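Local coordinates for uncharacterized protein AF0587 (Archaeoglobus fulgidus DSM 4304, PDB 2Q07), which is not functionally characterised but, as a PUA-domain member of the archaeosine synthase family, probably binds RNA and takes part in archaeosine-tRNA biosynthesis, at residues 29-34 against 115-120; 217-222 against 268-273. One frame throughout, in Å; residues are numbered along the deposited sequence.

Contact 1. Residues 29-34 against 115-120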
loop_
_atom_site.group_PDB
_atom_site.type_symbol
_atom_site.label_atom_id
_atom_site.label_comp_id
_atom_site.label_asym_id
_atom_site.label_seq_id
_atom_site.Cartn_x
_atom_site.Cartn_y
_atom_site.Cartn_z
ATOM N N SER A 29 6.075 -1.950 -14.823
ATOM C CA SER A 29 5.680 -1.830 -16.230
ATOM C C SER A 29 5.856 -0.398 -16.728
ATOM O O SER A 29 5.941 0.532 -15.935
ATOM C CB SER A 29 4.207 -2.245 -16.373
ATOM O OG SER A 29 3.698 -1.993 -17.676
ATOM N N ASP A 30 5.897 -0.226 -18.045
ATOM C CA ASP A 30 6.049 1.095 -18.638
ATOM C C ASP A 30 4.669 1.639 -18.986
ATOM O O ASP A 30 4.530 2.771 -19.451
ATOM C CB ASP A 30 6.909 1.011 -19.900
ATOM C CG ASP A 30 6.265 0.172 -20.990
ATOM O OD1 ASP A 30 5.541 -0.788 -20.668
ATOM O OD2 ASP A 30 6.494 0.461 -22.180
ATOM N N THR A 31 3.648 0.819 -18.757
ATOM C CA THR A 31 2.269 1.206 -19.028
ATOM C C THR A 31 1.451 1.139 -17.739
ATOM O O THR A 31 1.654 0.254 -16.914
ATOM C CB THR A 31 1.628 0.269 -20.086
ATOM O OG1 THR A 31 2.303 0.442 -21.335
ATOM C CG2 THR A 31 0.147 0.582 -20.274
ATOM N N VAL A 32 0.542 2.091 -17.552
ATOM C CA VAL A 32 -0.305 2.076 -16.365
ATOM C C VAL A 32 -1.777 2.137 -16.764
ATOM O O VAL A 32 -2.182 2.974 -17.576
ATOM C CB VAL A 32 0.004 3.248 -15.404
ATOM C CG1 VAL A 32 -0.243 4.589 -16.095
ATOM C CG2 VAL A 32 -0.867 3.132 -14.159
ATOM N N LEU A 33 -2.565 1.240 -16.186
ATOM C CA LEU A 33 -3.995 1.165 -16.441
ATOM C C LEU A 33 -4.781 1.930 -15.365
ATOM O O LEU A 33 -4.616 1.671 -14.164
ATOM C CB LEU A 33 -4.424 -0.304 -16.444
ATOM C CG LEU A 33 -5.906 -0.603 -16.615
ATOM C CD1 LEU A 33 -6.376 -0.069 -17.956
ATOM C CD2 LEU A 33 -6.124 -2.112 -16.509
ATOM N N LEU A 34 -5.621 2.874 -15.783
ATOM C CA LEU A 34 -6.432 3.634 -14.835
ATOM C C LEU A 34 -7.827 3.007 -14.783
ATOM O O LEU A 34 -8.435 2.719 -15.823
ATOM C CB LEU A 34 -6.516 5.112 -15.248
ATOM C CG LEU A 34 -5.183 5.819 -15.531
ATOM C CD1 LEU A 34 -5.434 7.292 -15.823
ATOM C CD2 LEU A 34 -4.247 5.662 -14.337
ATOM N N LYS A 115 3.101 5.269 -21.241
ATOM C CA LYS A 115 1.722 5.256 -21.702
ATOM C C LYS A 115 0.719 5.079 -20.562
ATOM O O LYS A 115 0.935 4.295 -19.636
ATOM C CB LYS A 115 1.529 4.144 -22.739
ATOM C CG LYS A 115 0.223 4.259 -23.508
ATOM C CD LYS A 115 -0.715 3.122 -23.181
ATOM C CE LYS A 115 -0.287 1.843 -23.882
ATOM N NZ LYS A 115 -0.597 1.907 -25.334
ATOM N N VAL A 116 -0.374 5.828 -20.641
ATOM C CA VAL A 116 -1.440 5.783 -19.654
ATOM C C VAL A 116 -2.724 5.341 -20.364
ATOM O O VAL A 116 -3.192 6.022 -21.274
ATOM C CB VAL A 116 -1.686 7.194 -19.028
ATOM C CG1 VAL A 116 -2.894 7.162 -18.082
ATOM C CG2 VAL A 116 -0.455 7.671 -18.299
ATOM N N VAL A 117 -3.270 4.188 -19.975
ATOM C CA VAL A 117 -4.513 3.706 -20.552
ATOM C C VAL A 117 -5.642 4.022 -19.577
ATOM O O VAL A 117 -5.772 3.378 -18.529
ATOM C CB VAL A 117 -4.506 2.177 -20.782
ATOM C CG1 VAL A 117 -5.793 1.774 -21.445
ATOM C CG2 VAL A 117 -3.317 1.773 -21.619
ATOM N N ALA A 118 -6.456 5.010 -19.924
ATOM C CA ALA A 118 -7.564 5.420 -19.072
ATOM C C ALA A 118 -8.831 4.604 -19.326
ATOM O O ALA A 118 -9.609 4.925 -20.217
ATOM C CB ALA A 118 -7.851 6.900 -19.282
ATOM N N HIS A 119 -9.043 3.554 -18.539
ATOM C CA HIS A 119 -10.232 2.738 -18.718
ATOM C C HIS A 119 -11.301 3.197 -17.744
ATOM O O HIS A 119 -11.655 2.490 -16.799
ATOM C CB HIS A 119 -9.933 1.262 -18.490
ATOM C CG HIS A 119 -10.920 0.353 -19.148
ATOM N ND1 HIS A 119 -10.985 0.192 -20.516
ATOM C CD2 HIS A 119 -11.914 -0.406 -18.634
ATOM C CE1 HIS A 119 -11.976 -0.626 -20.817
ATOM N NE2 HIS A 119 -12.557 -1.002 -19.693
ATOM N N VAL A 120 -11.816 4.390 -17.993
ATOM C CA VAL A 120 -12.822 4.992 -17.134
ATOM C C VAL A 120 -13.741 5.861 -17.976
ATOM O O VAL A 120 -13.414 6.198 -19.117
ATOM C CB VAL A 120 -12.154 5.882 -16.071
ATOM C CG1 VAL A 120 -11.372 5.037 -15.090
ATOM C CG2 VAL A 120 -11.219 6.867 -16.753
#

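Contact 2. Residues 217-222 against 268-273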
loop_
_atom_site.group_PDB
_atom_site.type_symbol
_atom_site.label_atom_id
_atom_site.label_comp_id
_atom_site.label_asym_id
_atom_site.label_seq_id
_atom_site.Cartn_x
_atom_site.Cartn_y
_atom_site.Cartn_z
ATOM N N ILE A 217 3.979 -8.026 11.433
ATOM C CA ILE A 217 5.271 -8.676 11.192
ATOM C C ILE A 217 5.650 -9.625 12.318
ATOM O O ILE A 217 5.194 -9.464 13.448
ATOM C CB ILE A 217 6.412 -7.649 11.053
ATOM C CG1 ILE A 217 6.496 -6.800 12.326
ATOM C CG2 ILE A 217 6.190 -6.787 9.811
ATOM C CD1 ILE A 217 7.694 -5.863 12.379
ATOM N N TYR A 218 6.506 -10.595 12.011
ATOM C CA TYR A 218 6.935 -11.559 13.011
ATOM C C TYR A 218 8.419 -11.496 13.371
ATOM O O TYR A 218 9.056 -10.480 13.135
ATOM C CB TYR A 218 6.476 -12.952 12.590
ATOM C CG TYR A 218 4.961 -12.967 12.444
ATOM C CD1 TYR A 218 4.356 -12.646 11.225
ATOM C CD2 TYR A 218 4.139 -13.173 13.547
ATOM C CE1 TYR A 218 2.970 -12.529 11.113
ATOM C CE2 TYR A 218 2.745 -13.056 13.450
ATOM C CZ TYR A 218 2.173 -12.732 12.230
ATOM O OH TYR A 218 0.815 -12.588 12.124
ATOM N N GLU A 219 8.966 -12.570 13.934
ATOM C CA GLU A 219 10.353 -12.569 14.410
ATOM C C GLU A 219 11.515 -12.098 13.541
ATOM O O GLU A 219 12.251 -11.199 13.936
ATOM C CB GLU A 219 10.722 -13.944 14.984
ATOM C CG GLU A 219 11.825 -13.847 16.043
ATOM C CD GLU A 219 12.383 -15.198 16.481
ATOM O OE1 GLU A 219 11.613 -16.180 16.543
ATOM O OE2 GLU A 219 13.594 -15.268 16.782
ATOM N N LYS A 220 11.697 -12.709 12.379
ATOM C CA LYS A 220 12.805 -12.364 11.490
ATOM C C LYS A 220 12.830 -10.899 11.076
ATOM O O LYS A 220 13.886 -10.265 11.093
ATOM C CB LYS A 220 12.777 -13.243 10.234
ATOM C CG LYS A 220 12.034 -14.554 10.415
ATOM C CD LYS A 220 10.545 -14.279 10.644
ATOM C CE LYS A 220 9.766 -15.502 11.034
ATOM N NZ LYS A 220 8.417 -15.075 11.477
ATOM N N ILE A 221 11.671 -10.358 10.708
ATOM C CA ILE A 221 11.604 -8.966 10.288
ATOM C C ILE A 221 11.844 -8.021 11.453
ATOM O O ILE A 221 12.646 -7.104 11.336
ATOM C CB ILE A 221 10.247 -8.627 9.627
ATOM C CG1 ILE A 221 10.094 -9.445 8.342
ATOM C CG2 ILE A 221 10.172 -7.140 9.330
ATOM C CD1 ILE A 221 8.905 -9.061 7.490
ATOM N N ALA A 222 11.139 -8.248 12.560
ATOM C CA ALA A 222 11.296 -7.442 13.768
ATOM C C ALA A 222 12.772 -7.464 14.177
ATOM O O ALA A 222 13.319 -6.448 14.616
ATOM C CB ALA A 222 10.426 -8.016 14.902
ATOM N N ARG A 268 16.433 -8.945 27.773
ATOM C CA ARG A 268 15.988 -10.335 27.714
ATOM C C ARG A 268 15.013 -10.657 26.584
ATOM O O ARG A 268 14.872 -11.817 26.202
ATOM C CB ARG A 268 15.349 -10.750 29.043
ATOM C CG ARG A 268 13.999 -10.100 29.298
ATOM C CD ARG A 268 13.170 -10.877 30.314
ATOM N NE ARG A 268 13.761 -10.889 31.650
ATOM C CZ ARG A 268 13.198 -11.473 32.705
ATOM N NH1 ARG A 268 12.030 -12.091 32.575
ATOM N NH2 ARG A 268 13.797 -11.440 33.889
ATOM N N ILE A 269 14.339 -9.645 26.050
ATOM C CA ILE A 269 13.385 -9.885 24.979
ATOM C C ILE A 269 13.216 -8.717 24.025
ATOM O O ILE A 269 13.699 -7.605 24.259
ATOM C CB ILE A 269 11.955 -10.182 25.529
ATOM C CG1 ILE A 269 11.411 -8.942 26.240
ATOM C CG2 ILE A 269 11.973 -11.352 26.501
ATOM C CD1 ILE A 269 9.941 -9.026 26.572
ATOM N N PHE A 270 12.524 -9.002 22.932
ATOM C CA PHE A 270 12.169 -7.987 21.963
ATOM C C PHE A 270 10.812 -8.433 21.448
ATOM O O PHE A 270 10.480 -9.617 21.514
ATOM C CB PHE A 270 13.225 -7.847 20.853
ATOM C CG PHE A 270 13.299 -8.997 19.898
ATOM C CD1 PHE A 270 12.740 -8.893 18.624
ATOM C CD2 PHE A 270 13.998 -10.152 20.232
ATOM C CE1 PHE A 270 12.882 -9.915 17.698
ATOM C CE2 PHE A 270 14.152 -11.184 19.317
ATOM C CZ PHE A 270 13.595 -11.069 18.044
ATOM N N GLY A 271 10.003 -7.482 20.999
ATOM C CA GLY A 271 8.685 -7.833 20.513
ATOM C C GLY A 271 8.104 -6.884 19.483
ATOM O O GLY A 271 8.767 -5.964 19.006
ATOM N N VAL A 272 6.847 -7.133 19.145
ATOM C CA VAL A 272 6.124 -6.347 18.157
ATOM C C VAL A 272 4.895 -5.740 18.824
ATOM O O VAL A 272 4.265 -6.383 19.658
ATOM C CB VAL A 272 5.660 -7.247 16.985
ATOM C CG1 VAL A 272 4.814 -6.445 16.012
ATOM C CG2 VAL A 272 6.867 -7.844 16.274
ATOM N N GLY A 273 4.572 -4.505 18.458
ATOM C CA GLY A 273 3.406 -3.845 19.015
ATOM C C GLY A 273 2.942 -2.668 18.174
ATOM O O GLY A 273 3.549 -2.335 17.153
#

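Contact 1. Residues 29-34 against 115-120
Val-32 and Val-117 lie on adjacent parallel strands, and in the backbone ladder between them, after a weak bond from Lys-115 N to Asp-30 O, Val-32 N bonds to Lys-115 O at 3.1 Å. Val-32 O then accepts from Val-117 N at 2.9 Å, and Val-117 O takes the N-H of Leu-34 in a nearly straight bond of 2.8 Å (N-H...O 178°). The last rung, from His-119 N to Leu-34 O, is more bent (137°), at a residue that is the centre of an inverse gamma turn. On one face Val-32 CG1 lies 3.8 Å from Val-116 CG2, the two side chains side by side, while the other methyl of Val-116, CG1, is pressed to 3.4 Å against Leu-34 CD1, closer than normal carbon contact. On the other face Thr-31 CG2 touches Lys-115 CE at 3.8 Å and Val-117 CG2. With CG anti to the backbone N (chi1 177°) and a turn at chi2, Leu-33 brings CD1 alongside His-119 CB, also 3.8 Å away. Before the strand, Ser-29 OG accepts from Thr-31 N in an ST turn. Beyond CE the Lys-115 chain leads off, and NZ forms a salt bridge with Glu-159; both ring nitrogens of His-119 are engaged, ND1 with Thr-142 and NE2 with the carbonyl of Val-147. The pair are inner strands of a mixed sheet, 31-36 being central, in the DUF5591 region, probably related to uracil-DNA glycosylase-like folds: strand 61-65 flanks 31-36, strand 138-141 flanks 115-118, and helix 150-160 packs Leu-156 on Leu-33 and Val-117.

Contact 2. Residues 217-222 against 268-273
Ala-222 and Val-272 meet where the first turn of a helix rests on a strand, and no hydrogen bond links the two segments. Aliphatic contacts centre on Val-272, whose CB points toward 217-222: CG2 reaches Ala-222 CB at 3.8 Å and lies 3.7 Å from the carbonyl O of Ile-217. Its CG1, anti to the backbone N (chi1 176°), meets Ile-217 CG1 at 4.1 Å. The small Ala-222 side chain is consistent with this close approach, 6.9 Å between the CA atoms of Ala-222 and Val-272. Aromatic contacts belong to Phe-270. Its CE1 has Ala-222 CB at the ring edge, near the ring plane, 4.2 Å away, and its CZ lies 3.9 Å from Glu-219 CG, which approaches obliquely. The Glu-219 and Phe-270 side chains cross at about a right angle, the methylene CG of Glu-219 making the contact, and the carboxylate plane is turned 66° from the ring. Within the helix, Ala-222 N bonds to the carbonyl of Tyr-218, the N-cap residue, fixing the turn that carries Glu-219 and Ala-222. Segment 217-222, from the pre-PUA region, leads from strand 214-217, at the edge of a four-stranded antiparallel sheet, into helix 219-227, which here lies against the PUA sheet: strand 270-275 runs between 289-297, where Phe-297 meets the Phe-270 ring, and 261-265, where Val-261 touches Ile-217 and Val-263 touches Ala-222.

Overall arrangement
In this C-terminal part of a longer protein, the chain enters strand 31-36 early, and contact 1 closes a loop of 80 intervening residues, with helices 47-55 and 94-111 and strands 61-65 and 70-72, by returning to pair in parallel at 115-118. The chain then continues through strand 138-141 and helices 150-160 and 168-181 to the four-stranded antiparallel sheet ending at 214-217. Contact 2 opens there and closes a second, shorter loop at 270-275. The loops neither nest nor cross: they follow in series, with centres about 39 Å apart on opposite sides of the chain's centre. Contact 1 knits one sheet within the DUF5591 region, whereas contact 2 joins the pre-PUA and PUA regions.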